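Local structure of ribosomal RNA small subunit methyltransferase E (Thermotoga maritima, 1Z85) at residues Thr99-Glu104 / Thr218-Thr223; Ile114-Phe119 / Ile126-Ala131; Leu87-Pro92 / Leu222-Ile227. The protein probably methylates N3 of a uridine in 16S rRNA of the assembled 30S ribosomal subunit, using S-adenosyl-L-methionine as methyl donor. One frame throughout, in Å; residues are numbered along the deposited sequence.

Contact 1: residues Thr99-Glu104 / Thr218-Thr223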
ATOM      1  N   THR B  99       8.704 -10.458  -3.377  1.00 41.63           N
ATOM      2  CA  THR B  99       9.136 -11.079  -2.108  1.00 40.81           C
ATOM      3  C   THR B  99       9.675 -10.050  -1.145  1.00 38.20           C
ATOM      4  O   THR B  99       9.339 -10.073  -0.015  1.00 40.89           O
ATOM      5  CB  THR B  99      10.160 -12.191  -2.362  1.00 42.92           C
ATOM      6  OG1 THR B  99       9.628 -13.115  -3.316  1.00 44.28           O
ATOM      7  CG2 THR B  99      10.428 -13.000  -1.126  1.00 46.55           C
ATOM      8  N   ARG B 100      10.500  -9.122  -1.602  1.00 35.58           N
ATOM      9  CA  ARG B 100      11.064  -8.125  -0.721  1.00 40.67           C
ATOM     10  C   ARG B 100       9.953  -7.258  -0.137  1.00 38.52           C
ATOM     11  O   ARG B 100       9.939  -6.973   1.047  1.00 40.75           O
ATOM     12  CB  ARG B 100      12.070  -7.274  -1.511  1.00 37.05           C
ATOM     13  CG  ARG B 100      12.756  -6.183  -0.693  1.00 43.67           C
ATOM     14  CD  ARG B 100      13.435  -5.179  -1.674  1.00 45.87           C
ATOM     15  NE  ARG B 100      13.797  -3.851  -1.180  1.00 74.87           N
ATOM     16  CZ  ARG B 100      14.686  -3.545  -0.217  1.00 78.54           C
ATOM     17  NH1 ARG B 100      15.302  -4.485   0.504  1.00 79.16           N
ATOM     18  NH2 ARG B 100      14.919  -2.248   0.060  1.00 73.60           N
ATOM     19  N   PHE B 101       9.020  -6.846  -0.996  1.00 42.07           N
ATOM     20  CA  PHE B 101       7.817  -6.076  -0.617  1.00 40.63           C
ATOM     21  C   PHE B 101       6.987  -6.756   0.459  1.00 40.42           C
ATOM     22  O   PHE B 101       6.643  -6.140   1.466  1.00 36.61           O
ATOM     23  CB  PHE B 101       6.931  -5.777  -1.855  1.00 44.32           C
ATOM     24  CG  PHE B 101       5.628  -5.128  -1.510  1.00 38.91           C
ATOM     25  CD1 PHE B 101       5.566  -3.767  -1.253  1.00 40.99           C
ATOM     26  CD2 PHE B 101       4.481  -5.881  -1.376  1.00 42.91           C
ATOM     27  CE1 PHE B 101       4.343  -3.170  -0.868  1.00 42.20           C
ATOM     28  CE2 PHE B 101       3.297  -5.321  -0.987  1.00 42.99           C
ATOM     29  CZ  PHE B 101       3.206  -3.968  -0.721  1.00 40.35           C
ATOM     30  N   LEU B 102       6.712  -8.046   0.280  1.00 36.13           N
ATOM     31  CA  LEU B 102       5.886  -8.753   1.228  1.00 34.29           C
ATOM     32  C   LEU B 102       6.558  -8.888   2.583  1.00 38.00           C
ATOM     33  O   LEU B 102       5.923  -8.687   3.614  1.00 40.14           O
ATOM     34  CB  LEU B 102       5.491 -10.127   0.724  1.00 31.96           C
ATOM     35  CG  LEU B 102       4.535 -10.176  -0.473  1.00 32.50           C
ATOM     36  CD1 LEU B 102       4.426 -11.629  -0.981  1.00 40.54           C
ATOM     37  CD2 LEU B 102       3.175  -9.642  -0.061  1.00 37.58           C
ATOM     38  N   ILE B 103       7.834  -9.269   2.587  1.00 38.48           N
ATOM     39  CA  ILE B 103       8.618  -9.262   3.800  1.00 37.00           C
ATOM     40  C   ILE B 103       8.647  -7.902   4.519  1.00 39.82           C
ATOM     41  O   ILE B 103       8.547  -7.841   5.737  1.00 39.61           O
ATOM     42  CB  ILE B 103      10.078  -9.589   3.489  1.00 38.79           C
ATOM     43  CG1 ILE B 103      10.216 -10.991   2.878  1.00 41.42           C
ATOM     44  CG2 ILE B 103      10.922  -9.518   4.746  1.00 36.39           C
ATOM     45  CD1 ILE B 103      11.590 -11.204   2.226  1.00 44.22           C
ATOM     46  N   GLU B 104       8.814  -6.823   3.773  1.00 35.91           N
ATOM     47  CA  GLU B 104       8.871  -5.470   4.377  1.00 39.09           C
ATOM     48  C   GLU B 104       7.575  -5.112   5.059  1.00 38.42           C
ATOM     49  O   GLU B 104       7.538  -4.540   6.166  1.00 39.60           O
ATOM     50  CB  GLU B 104       9.241  -4.429   3.316  1.00 38.58           C
ATOM     51  CG  GLU B 104      10.778  -4.332   3.065  1.00 55.52           C
ATOM     52  CD  GLU B 104      11.247  -3.428   1.876  1.00 52.28           C
ATOM     53  OE1 GLU B 104      10.435  -2.737   1.195  1.00 67.06           O
ATOM     54  OE2 GLU B 104      12.479  -3.476   1.617  1.00 69.16           O
ATOM     55  N   THR B 218      -1.580  -3.476  -3.113  1.00 42.16           N
ATOM     56  CA  THR B 218      -2.747  -2.970  -2.365  1.00 40.17           C
ATOM     57  C   THR B 218      -3.522  -4.084  -1.656  1.00 40.03           C
ATOM     58  O   THR B 218      -3.845  -3.978  -0.455  1.00 41.34           O
ATOM     59  CB  THR B 218      -3.642  -2.154  -3.310  1.00 41.22           C
ATOM     60  OG1 THR B 218      -2.863  -1.104  -3.874  1.00 38.47           O
ATOM     61  CG2 THR B 218      -4.807  -1.520  -2.588  1.00 39.07           C
ATOM     62  N   ALA B 219      -3.833  -5.152  -2.380  1.00 38.92           N
ATOM     63  CA  ALA B 219      -4.502  -6.315  -1.773  1.00 41.27           C
ATOM     64  C   ALA B 219      -3.749  -6.891  -0.575  1.00 42.08           C
ATOM     65  O   ALA B 219      -4.366  -7.324   0.398  1.00 43.98           O
ATOM     66  CB  ALA B 219      -4.671  -7.422  -2.789  1.00 43.42           C
ATOM     67  N   ALA B 220      -2.419  -6.985  -0.683  1.00 40.32           N
ATOM     68  CA  ALA B 220      -1.603  -7.553   0.391  1.00 40.11           C
ATOM     69  C   ALA B 220      -1.577  -6.670   1.636  1.00 39.88           C
ATOM     70  O   ALA B 220      -1.658  -7.147   2.751  1.00 36.83           O
ATOM     71  CB  ALA B 220      -0.223  -7.746  -0.101  1.00 43.99           C
ATOM     72  N   ILE B 221      -1.480  -5.363   1.425  1.00 40.40           N
ATOM     73  CA  ILE B 221      -1.498  -4.411   2.542  1.00 40.58           C
ATOM     74  C   ILE B 221      -2.834  -4.404   3.200  1.00 38.99           C
ATOM     75  O   ILE B 221      -2.951  -4.415   4.420  1.00 40.55           O
ATOM     76  CB  ILE B 221      -1.137  -2.976   2.032  1.00 42.02           C
ATOM     77  CG1 ILE B 221       0.382  -2.914   1.736  1.00 43.37           C
ATOM     78  CG2 ILE B 221      -1.573  -1.936   3.008  1.00 40.89           C
ATOM     79  CD1 ILE B 221       0.848  -1.701   0.972  1.00 39.81           C
ATOM     80  N   LEU B 222      -3.876  -4.332   2.382  1.00 39.61           N
ATOM     81  CA  LEU B 222      -5.219  -4.271   2.909  1.00 37.65           C
ATOM     82  C   LEU B 222      -5.581  -5.550   3.675  1.00 39.90           C
ATOM     83  O   LEU B 222      -6.179  -5.516   4.758  1.00 43.02           O
ATOM     84  CB  LEU B 222      -6.180  -4.016   1.769  1.00 37.97           C
ATOM     85  CG  LEU B 222      -7.549  -3.550   2.168  1.00 40.72           C
ATOM     86  CD1 LEU B 222      -7.452  -2.226   2.925  1.00 45.74           C
ATOM     87  CD2 LEU B 222      -8.365  -3.462   0.884  1.00 31.92           C
ATOM     88  N   THR B 223      -5.203  -6.682   3.128  1.00 39.51           N
ATOM     89  CA  THR B 223      -5.552  -7.975   3.747  1.00 38.48           C
ATOM     90  C   THR B 223      -4.820  -8.218   5.043  1.00 39.66           C
ATOM     91  O   THR B 223      -5.431  -8.458   6.070  1.00 43.11           O
ATOM     92  CB  THR B 223      -5.288  -9.113   2.759  1.00 36.49           C
ATOM     93  OG1 THR B 223      -6.122  -8.922   1.616  1.00 39.13           O
ATOM     94  CG2 THR B 223      -5.591 -10.450   3.388  1.00 42.56           C
TER
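The ring of Phe101 meets the helix of Thr218-Thr223 with its edge: the CD1 methyl of Ile221 and CB of Ala220 both lie near the ring plane, beyond its rim. The closest pair is Phe101 CZ and Ile221 CD1, 3.7 Å apart, while the CE2 corner reaches Ala220 CB only at 4.4 Å. A chi1 of 174° swings CG of Phe101 away from the backbone N and out across the gap between the helices, and CZ leads. Ile221 runs about at right angles to it. Its CB leaves the backbone obliquely to the interface, but the extended CG1-CD1 branch carries the methyl to the end of the ring. Leu102, next along the helix, brings its CD2 methyl to 3.9 Å from Ala220 CB.

The two helices run nearly parallel, their local axes 10.9 Å apart and inclined by -18°. The backbones approach most closely where Leu102 CA stands 7.6 Å from Ala220 CA, and there alanine suits its place: its short methyl points at the neighbouring helix and takes Leu102 as its nearer partner, with Phe101 more distant. Helix 216-230 also meets the second subunit: Thr218 is hydrogen-bonded to Glu108 of that subunit, and Ile221 packs on Ile221 of the second subunit. Leu102 also touches Val91 and Pro92, which places helix 96-108 against strand 87-92 in the SPOUT methyltransferase domain.

Across the contact there is hydrocarbon alone. Such a junction has little directional preference and holds by shape and burial, so Ile221 can serve both its own chain's helix 96-108 and the dimer interface, linking the packing within the subunit to that between subunits.

Contact 2: residues Ile114-Phe119 / Ile126-Ala131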
ATOM      1  N   ILE B 114       7.371 -15.158   9.590  1.00 39.92           N
ATOM      2  CA  ILE B 114       7.298 -15.294   8.135  1.00 40.33           C
ATOM      3  C   ILE B 114       7.747 -16.733   7.745  1.00 43.79           C
ATOM      4  O   ILE B 114       8.760 -17.252   8.241  1.00 44.36           O
ATOM      5  CB  ILE B 114       8.207 -14.275   7.478  1.00 39.88           C
ATOM      6  CG1 ILE B 114       7.902 -12.886   8.052  1.00 43.43           C
ATOM      7  CG2 ILE B 114       8.072 -14.328   5.952  1.00 36.77           C
ATOM      8  CD1 ILE B 114       8.777 -11.795   7.509  1.00 48.89           C
ATOM      9  N   PHE B 115       6.963 -17.358   6.868  1.00 42.90           N
ATOM     10  CA  PHE B 115       7.233 -18.699   6.341  1.00 42.84           C
ATOM     11  C   PHE B 115       7.332 -18.592   4.832  1.00 40.65           C
ATOM     12  O   PHE B 115       6.398 -18.141   4.154  1.00 39.20           O
ATOM     13  CB  PHE B 115       6.151 -19.703   6.727  1.00 37.68           C
ATOM     14  CG  PHE B 115       6.096 -19.995   8.192  1.00 40.80           C
ATOM     15  CD1 PHE B 115       6.855 -21.007   8.737  1.00 39.96           C
ATOM     16  CD2 PHE B 115       5.282 -19.236   9.046  1.00 37.27           C
ATOM     17  CE1 PHE B 115       6.799 -21.275  10.099  1.00 46.12           C
ATOM     18  CE2 PHE B 115       5.251 -19.460  10.401  1.00 44.26           C
ATOM     19  CZ  PHE B 115       5.987 -20.493  10.948  1.00 39.74           C
ATOM     20  N   PHE B 116       8.468 -19.021   4.302  1.00 40.95           N
ATOM     21  CA  PHE B 116       8.708 -18.985   2.860  1.00 39.61           C
ATOM     22  C   PHE B 116       8.369 -20.300   2.195  1.00 39.42           C
ATOM     23  O   PHE B 116       9.023 -21.316   2.434  1.00 38.30           O
ATOM     24  CB  PHE B 116      10.169 -18.590   2.604  1.00 41.22           C
ATOM     25  CG  PHE B 116      10.458 -17.192   2.989  1.00 35.78           C
ATOM     26  CD1 PHE B 116       9.828 -16.163   2.334  1.00 33.04           C
ATOM     27  CD2 PHE B 116      11.327 -16.898   4.005  1.00 37.34           C
ATOM     28  CE1 PHE B 116      10.092 -14.879   2.684  1.00 47.08           C
ATOM     29  CE2 PHE B 116      11.591 -15.586   4.358  1.00 39.65           C
ATOM     30  CZ  PHE B 116      10.997 -14.606   3.715  1.00 45.83           C
ATOM     31  N   HIS B 117       7.384 -20.263   1.303  1.00 38.42           N
ATOM     32  CA  HIS B 117       6.980 -21.435   0.556  1.00 37.79           C
ATOM     33  C   HIS B 117       7.097 -21.248  -0.981  1.00 37.29           C
ATOM     34  O   HIS B 117       6.743 -20.240  -1.550  1.00 41.57           O
ATOM     35  CB  HIS B 117       5.536 -21.830   0.985  1.00 40.85           C
ATOM     36  CG  HIS B 117       5.073 -23.151   0.435  1.00 27.48           C
ATOM     37  ND1 HIS B 117       4.126 -23.243  -0.567  1.00 35.97           N
ATOM     38  CD2 HIS B 117       5.427 -24.423   0.736  1.00 38.87           C
ATOM     39  CE1 HIS B 117       3.938 -24.519  -0.876  1.00 33.09           C
ATOM     40  NE2 HIS B 117       4.678 -25.260  -0.067  1.00 36.48           N
ATOM     41  N   LYS B 118       7.640 -22.241  -1.634  1.00 40.98           N
ATOM     42  CA  LYS B 118       7.694 -22.271  -3.070  1.00 43.66           C
ATOM     43  C   LYS B 118       6.445 -23.034  -3.601  1.00 39.82           C
ATOM     44  O   LYS B 118       6.340 -24.283  -3.547  1.00 37.70           O
ATOM     45  CB  LYS B 118       9.003 -22.944  -3.489  1.00 46.59           C
ATOM     46  CG  LYS B 118       9.439 -22.832  -4.982  1.00 53.01           C
ATOM     47  CD  LYS B 118      10.328 -24.104  -5.282  1.00 49.00           C
ATOM     48  CE  LYS B 118      11.157 -24.049  -6.575  1.00 62.25           C
ATOM     49  NZ  LYS B 118      12.496 -24.788  -6.468  1.00 61.38           N
ATOM     50  N   PHE B 119       5.492 -22.274  -4.131  1.00 38.72           N
ATOM     51  CA  PHE B 119       4.246 -22.871  -4.659  1.00 39.05           C
ATOM     52  C   PHE B 119       4.580 -23.591  -5.941  1.00 40.56           C
ATOM     53  O   PHE B 119       5.658 -23.355  -6.517  1.00 38.35           O
ATOM     54  CB  PHE B 119       3.171 -21.805  -4.852  1.00 40.59           C
ATOM     55  CG  PHE B 119       2.630 -21.254  -3.543  1.00 42.22           C
ATOM     56  CD1 PHE B 119       3.316 -20.251  -2.844  1.00 39.12           C
ATOM     57  CD2 PHE B 119       1.463 -21.737  -3.003  1.00 44.30           C
ATOM     58  CE1 PHE B 119       2.853 -19.759  -1.647  1.00 37.69           C
ATOM     59  CE2 PHE B 119       0.983 -21.234  -1.802  1.00 39.97           C
ATOM     60  CZ  PHE B 119       1.682 -20.240  -1.121  1.00 42.61           C
ATOM     61  N   ILE B 126      14.819 -18.515  -2.598  1.00 35.40           N
ATOM     62  CA  ILE B 126      15.175 -17.395  -1.730  1.00 36.68           C
ATOM     63  C   ILE B 126      16.400 -17.731  -0.901  1.00 39.16           C
ATOM     64  O   ILE B 126      16.554 -18.884  -0.420  1.00 43.20           O
ATOM     65  CB  ILE B 126      13.990 -16.952  -0.814  1.00 35.28           C
ATOM     66  CG1 ILE B 126      14.300 -15.652  -0.076  1.00 39.61           C
ATOM     67  CG2 ILE B 126      13.584 -17.990   0.181  1.00 38.04           C
ATOM     68  CD1 ILE B 126      13.043 -15.062   0.488  1.00 49.72           C
ATOM     69  N   SER B 127      17.269 -16.733  -0.746  1.00 36.38           N
ATOM     70  CA  SER B 127      18.360 -16.779   0.238  1.00 37.04           C
ATOM     71  C   SER B 127      17.829 -16.278   1.602  1.00 40.80           C
ATOM     72  O   SER B 127      17.429 -15.115   1.752  1.00 39.18           O
ATOM     73  CB  SER B 127      19.528 -15.899  -0.177  1.00 36.42           C
ATOM     74  OG  SER B 127      20.475 -15.762   0.915  1.00 40.56           O
ATOM     75  N   LEU B 128      17.804 -17.159   2.580  1.00 36.53           N
ATOM     76  CA  LEU B 128      17.317 -16.820   3.890  1.00 38.29           C
ATOM     77  C   LEU B 128      18.148 -15.740   4.549  1.00 38.28           C
ATOM     78  O   LEU B 128      17.620 -14.909   5.259  1.00 39.93           O
ATOM     79  CB  LEU B 128      17.249 -18.069   4.767  1.00 40.11           C
ATOM     80  CG  LEU B 128      16.138 -18.090   5.793  1.00 50.06           C
ATOM     81  CD1 LEU B 128      14.777 -18.264   5.117  1.00 50.28           C
ATOM     82  CD2 LEU B 128      16.408 -19.188   6.819  1.00 50.44           C
ATOM     83  N   ASP B 129      19.439 -15.677   4.260  1.00 39.05           N
ATOM     84  CA  ASP B 129      20.249 -14.564   4.755  1.00 38.65           C
ATOM     85  C   ASP B 129      19.866 -13.222   4.150  1.00 39.74           C
ATOM     86  O   ASP B 129      19.926 -12.189   4.833  1.00 41.54           O
ATOM     87  CB  ASP B 129      21.734 -14.857   4.506  1.00 39.18           C
ATOM     88  CG  ASP B 129      22.297 -15.926   5.465  1.00 42.29           C
ATOM     89  OD1 ASP B 129      21.578 -16.430   6.373  1.00 53.28           O
ATOM     90  OD2 ASP B 129      23.479 -16.271   5.298  1.00 43.00           O
ATOM     91  N   LYS B 130      19.440 -13.227   2.887  1.00 41.73           N
ATOM     92  CA  LYS B 130      18.990 -12.002   2.242  1.00 42.88           C
ATOM     93  C   LYS B 130      17.697 -11.557   2.860  1.00 40.85           C
ATOM     94  O   LYS B 130      17.521 -10.376   3.107  1.00 37.40           O
ATOM     95  CB  LYS B 130      18.855 -12.161   0.718  1.00 47.66           C
ATOM     96  CG  LYS B 130      18.704 -10.806  -0.096  1.00 46.85           C
ATOM     97  CD  LYS B 130      18.756 -11.006  -1.647  1.00 52.24           C
ATOM     98  CE  LYS B 130      20.094 -11.627  -2.156  1.00 67.14           C
ATOM     99  NZ  LYS B 130      20.079 -13.100  -2.605  1.00 62.66           N
ATOM    100  N   ALA B 131      16.791 -12.492   3.125  1.00 37.91           N
ATOM    101  CA  ALA B 131      15.506 -12.163   3.719  1.00 38.36           C
ATOM    102  C   ALA B 131      15.694 -11.533   5.122  1.00 40.51           C
ATOM    103  O   ALA B 131      15.084 -10.512   5.453  1.00 43.26           O
ATOM    104  CB  ALA B 131      14.656 -13.387   3.777  1.00 39.87           C
TER
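Phe116 sits on an extended strand, 114-117, and faces a segment that turns from extended backbone at Ile126 and Ser127 into the first turn of helix 128-142. The CA atoms of Phe116 and Ile126 are 8.1 Å apart, a span that an aromatic side chain can bridge. Ser127 is the N-cap of the helix: its OG accepts a weak bond from Lys130 N, and its carbonyl O receives Ala131 N at 3.0 Å, so the first turn closes with Ala131 directed at the strand.

Three residues of 126-131 meet the Phe116 ring. The CD1 methyl of Ile126 stands over one face, 3.8 Å from the ring centroid and 14° off the normal, a CH-pi contact. It gets there because CG1 is anti to the backbone N (chi1 -171°) and the chain continues extended, meeting the ring about at a right angle. The opposite face carries CG2 of Ile114, two residues back on the same strand, so methyl groups clasp the ring from both faces. The remaining partners come in obliquely: Leu128 CD1 lies 3.9 Å from Phe116 CD2, and Ala131 CB lies 3.8 Å from Phe116 CE2. Alanine suits its position because its short methyl lets the helix come close to the ring.

Ile103 of helix 96-108 and Val150 of strand 149-152 also touch Phe116, and Phe152 backs both Ile126 and Leu128. The contact joins the first strand and the helix of the beta-alpha-beta unit formed by strand 113-117, helix 128-142 and strand 149-152. Chemically it is a wholly apolar grip on one buried ring: methyls on both faces should limit its tilting, while the Ser127 side chain offers a weak cap to Lys130 N at the partly exposed start of the helix.

Contact 3: residues Leu87-Pro92 / Leu222-Ile227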
ATOM      1  N   LEU B  87       0.817 -13.801  14.933  1.00 39.67           N
ATOM      2  CA  LEU B  87       0.361 -13.621  13.565  1.00 37.35           C
ATOM      3  C   LEU B  87       1.451 -14.148  12.624  1.00 37.25           C
ATOM      4  O   LEU B  87       2.585 -13.667  12.625  1.00 40.73           O
ATOM      5  CB  LEU B  87       0.072 -12.147  13.324  1.00 37.67           C
ATOM      6  CG  LEU B  87      -0.278 -11.780  11.873  1.00 40.74           C
ATOM      7  CD1 LEU B  87      -1.518 -12.503  11.398  1.00 48.03           C
ATOM      8  CD2 LEU B  87      -0.462 -10.306  11.762  1.00 41.23           C
ATOM      9  N   SER B  88       1.106 -15.142  11.825  1.00 35.43           N
ATOM     10  CA  SER B  88       2.058 -15.774  10.900  1.00 36.93           C
ATOM     11  C   SER B  88       1.596 -15.493   9.458  1.00 40.03           C
ATOM     12  O   SER B  88       0.399 -15.429   9.196  1.00 39.51           O
ATOM     13  CB  SER B  88       2.153 -17.289  11.162  1.00 36.83           C
ATOM     14  OG  SER B  88       2.516 -17.533  12.512  1.00 35.16           O
ATOM     15  N   VAL B  89       2.552 -15.307   8.547  1.00 41.20           N
ATOM     16  CA  VAL B  89       2.254 -15.142   7.140  1.00 39.27           C
ATOM     17  C   VAL B  89       3.107 -16.112   6.329  1.00 38.45           C
ATOM     18  O   VAL B  89       4.306 -16.221   6.543  1.00 41.64           O
ATOM     19  CB  VAL B  89       2.514 -13.678   6.703  1.00 35.32           C
ATOM     20  CG1 VAL B  89       2.239 -13.480   5.262  1.00 43.41           C
ATOM     21  CG2 VAL B  89       1.595 -12.670   7.506  1.00 35.13           C
ATOM     22  N   VAL B  90       2.484 -16.790   5.374  1.00 39.16           N
ATOM     23  CA  VAL B  90       3.213 -17.580   4.371  1.00 37.53           C
ATOM     24  C   VAL B  90       3.419 -16.698   3.160  1.00 35.78           C
ATOM     25  O   VAL B  90       2.431 -16.257   2.541  1.00 39.63           O
ATOM     26  CB  VAL B  90       2.448 -18.802   3.943  1.00 36.72           C
ATOM     27  CG1 VAL B  90       3.185 -19.530   2.854  1.00 36.66           C
ATOM     28  CG2 VAL B  90       2.221 -19.696   5.152  1.00 41.66           C
ATOM     29  N   VAL B  91       4.696 -16.359   2.924  1.00 36.53           N
ATOM     30  CA  VAL B  91       5.170 -15.549   1.792  1.00 35.59           C
ATOM     31  C   VAL B  91       5.647 -16.476   0.663  1.00 38.78           C
ATOM     32  O   VAL B  91       6.461 -17.391   0.879  1.00 39.20           O
ATOM     33  CB  VAL B  91       6.289 -14.611   2.245  1.00 40.62           C
ATOM     34  CG1 VAL B  91       6.958 -13.839   1.051  1.00 40.38           C
ATOM     35  CG2 VAL B  91       5.743 -13.619   3.313  1.00 39.42           C
ATOM     36  N   PRO B  92       5.083 -16.299  -0.543  1.00 39.16           N
ATOM     37  CA  PRO B  92       5.533 -17.089  -1.667  1.00 36.46           C
ATOM     38  C   PRO B  92       6.955 -16.702  -2.077  1.00 38.18           C
ATOM     39  O   PRO B  92       7.288 -15.505  -2.103  1.00 37.53           O
ATOM     40  CB  PRO B  92       4.528 -16.759  -2.773  1.00 37.54           C
ATOM     41  CG  PRO B  92       3.960 -15.414  -2.394  1.00 43.83           C
ATOM     42  CD  PRO B  92       4.001 -15.356  -0.894  1.00 39.24           C
ATOM     43  N   LEU B 222      -3.876  -4.332   2.382  1.00 39.61           N
ATOM     44  CA  LEU B 222      -5.219  -4.271   2.909  1.00 37.65           C
ATOM     45  C   LEU B 222      -5.581  -5.550   3.675  1.00 39.90           C
ATOM     46  O   LEU B 222      -6.179  -5.516   4.758  1.00 43.02           O
ATOM     47  CB  LEU B 222      -6.180  -4.016   1.769  1.00 37.97           C
ATOM     48  CG  LEU B 222      -7.549  -3.550   2.168  1.00 40.72           C
ATOM     49  CD1 LEU B 222      -7.452  -2.226   2.925  1.00 45.74           C
ATOM     50  CD2 LEU B 222      -8.365  -3.462   0.884  1.00 31.92           C
ATOM     51  N   THR B 223      -5.203  -6.682   3.128  1.00 39.51           N
ATOM     52  CA  THR B 223      -5.552  -7.975   3.747  1.00 38.48           C
ATOM     53  C   THR B 223      -4.820  -8.218   5.043  1.00 39.66           C
ATOM     54  O   THR B 223      -5.431  -8.458   6.070  1.00 43.11           O
ATOM     55  CB  THR B 223      -5.288  -9.113   2.759  1.00 36.49           C
ATOM     56  OG1 THR B 223      -6.122  -8.922   1.616  1.00 39.13           O
ATOM     57  CG2 THR B 223      -5.591 -10.450   3.388  1.00 42.56           C
ATOM     58  N   VAL B 224      -3.500  -8.173   4.997  1.00 41.75           N
ATOM     59  CA  VAL B 224      -2.694  -8.439   6.180  1.00 43.10           C
ATOM     60  C   VAL B 224      -2.862  -7.314   7.173  1.00 39.81           C
ATOM     61  O   VAL B 224      -2.860  -7.515   8.380  1.00 41.28           O
ATOM     62  CB  VAL B 224      -1.213  -8.569   5.775  1.00 47.86           C
ATOM     63  CG1 VAL B 224      -0.294  -8.749   7.003  1.00 54.97           C
ATOM     64  CG2 VAL B 224      -1.045  -9.692   4.802  1.00 47.79           C
ATOM     65  N   GLY B 225      -2.994  -6.107   6.668  1.00 38.57           N
ATOM     66  CA  GLY B 225      -3.166  -4.930   7.520  1.00 36.95           C
ATOM     67  C   GLY B 225      -4.472  -4.843   8.264  1.00 37.08           C
ATOM     68  O   GLY B 225      -4.500  -4.424   9.429  1.00 36.60           O
ATOM     69  N   TYR B 226      -5.564  -5.240   7.612  1.00 37.22           N
ATOM     70  CA  TYR B 226      -6.843  -5.343   8.295  1.00 37.57           C
ATOM     71  C   TYR B 226      -6.799  -6.382   9.415  1.00 39.13           C
ATOM     72  O   TYR B 226      -7.289  -6.159  10.518  1.00 37.09           O
ATOM     73  CB  TYR B 226      -7.932  -5.731   7.314  1.00 38.41           C
ATOM     74  CG  TYR B 226      -9.242  -6.125   7.987  1.00 45.04           C
ATOM     75  CD1 TYR B 226     -10.061  -5.169   8.624  1.00 40.22           C
ATOM     76  CD2 TYR B 226      -9.650  -7.440   8.008  1.00 34.45           C
ATOM     77  CE1 TYR B 226     -11.259  -5.542   9.246  1.00 45.67           C
ATOM     78  CE2 TYR B 226     -10.844  -7.815   8.602  1.00 41.95           C
ATOM     79  CZ  TYR B 226     -11.635  -6.880   9.217  1.00 47.11           C
ATOM     80  OH  TYR B 226     -12.805  -7.312   9.811  1.00 56.71           O
ATOM     81  N   ILE B 227      -6.261  -7.549   9.097  1.00 39.27           N
ATOM     82  CA  ILE B 227      -6.115  -8.598  10.068  1.00 38.99           C
ATOM     83  C   ILE B 227      -5.242  -8.147  11.265  1.00 40.37           C
ATOM     84  O   ILE B 227      -5.600  -8.340  12.393  1.00 40.00           O
ATOM     85  CB  ILE B 227      -5.571  -9.892   9.380  1.00 42.82           C
ATOM     86  CG1 ILE B 227      -6.676 -10.519   8.499  1.00 40.93           C
ATOM     87  CG2 ILE B 227      -5.096 -10.894  10.451  1.00 39.23           C
ATOM     88  CD1 ILE B 227      -6.220 -11.429   7.357  1.00 39.40           C
TER
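Leu87 and Ile227 meet through branches set by their first torsions. In Leu87, chi1 of 174° trains the isobutyl group out from the strand toward the helix, with CD1 in front. In Ile227, chi1 of -72° turns CG1 to a place anti to the carbonyl carbon, and leaves CG2 as the methyl that meets the leucine. CD1 of Leu87 and CG2 of Ile227 come to 4.0 Å, the two side chains crossing at about a right angle, so that one methyl touches one methyl rather than lying along a whole chain.

About one helical turn back, Val224 faces Val89. Their nearest atoms, Val224 CG1 and Val89 CG2, are 4.4 Å apart, a looser approach between two beta-branched groups. The spacing explains which positions meet: 87 and 89 lie two apart on the strand and so project from the same face, while 224 and 227 lie three apart on the helix and turn toward the same side. Leucine, the longer and more flexible side chain, spans the gap at Leu87, where the CA atoms of Leu87 and Ile227 stand 8.9 Å apart. Valine suits Val89, being compact and at ease in extended backbone.

The contact packs helix 216-230 on the parallel sheet of the SPOUT (alpha/beta knot) methyltransferase domain. Strand 87-92 lies inside that sheet, hydrogen-bonded through its backbone to 113-117 on one side and 182-186 on the other. Ile182 of the latter touches both Leu87 and Ile227, and Cys106 of helix 96-108 packs on Val89, so both helices cover the same face of the sheet. Helix 216-230 in turn presents other residues to the second subunit, where Tyr226 packs on Tyr226 of that chain, placing the helix between sheet and dimer interface.

Overall arrangement
All three contacts lie in the RNA methyltransferase domain, which has the alpha/beta knot (SPOUT) fold. Strand 87-92, helix 96-108, strand 113-117 and helix 128-142 follow in order, and helix 216-230 returns near the C-terminus to close contacts 1 and 3. Those two share Leu222 and Thr223, and their centres are about 8 Å apart; contact 2, local in sequence, lies about 14 Å from contact 1 and 15 Å from contact 3. Thr99 CG2 packs on Ile126 CD1, connecting contacts 1 and 2, while neighbouring strands 113-117 and 87-92 connect contacts 2 and 3. Linked apolar contacts thus lead from helix 128-142 through helix 96-108 and strand 87-92 to helix 216-230, which also meets the second subunit.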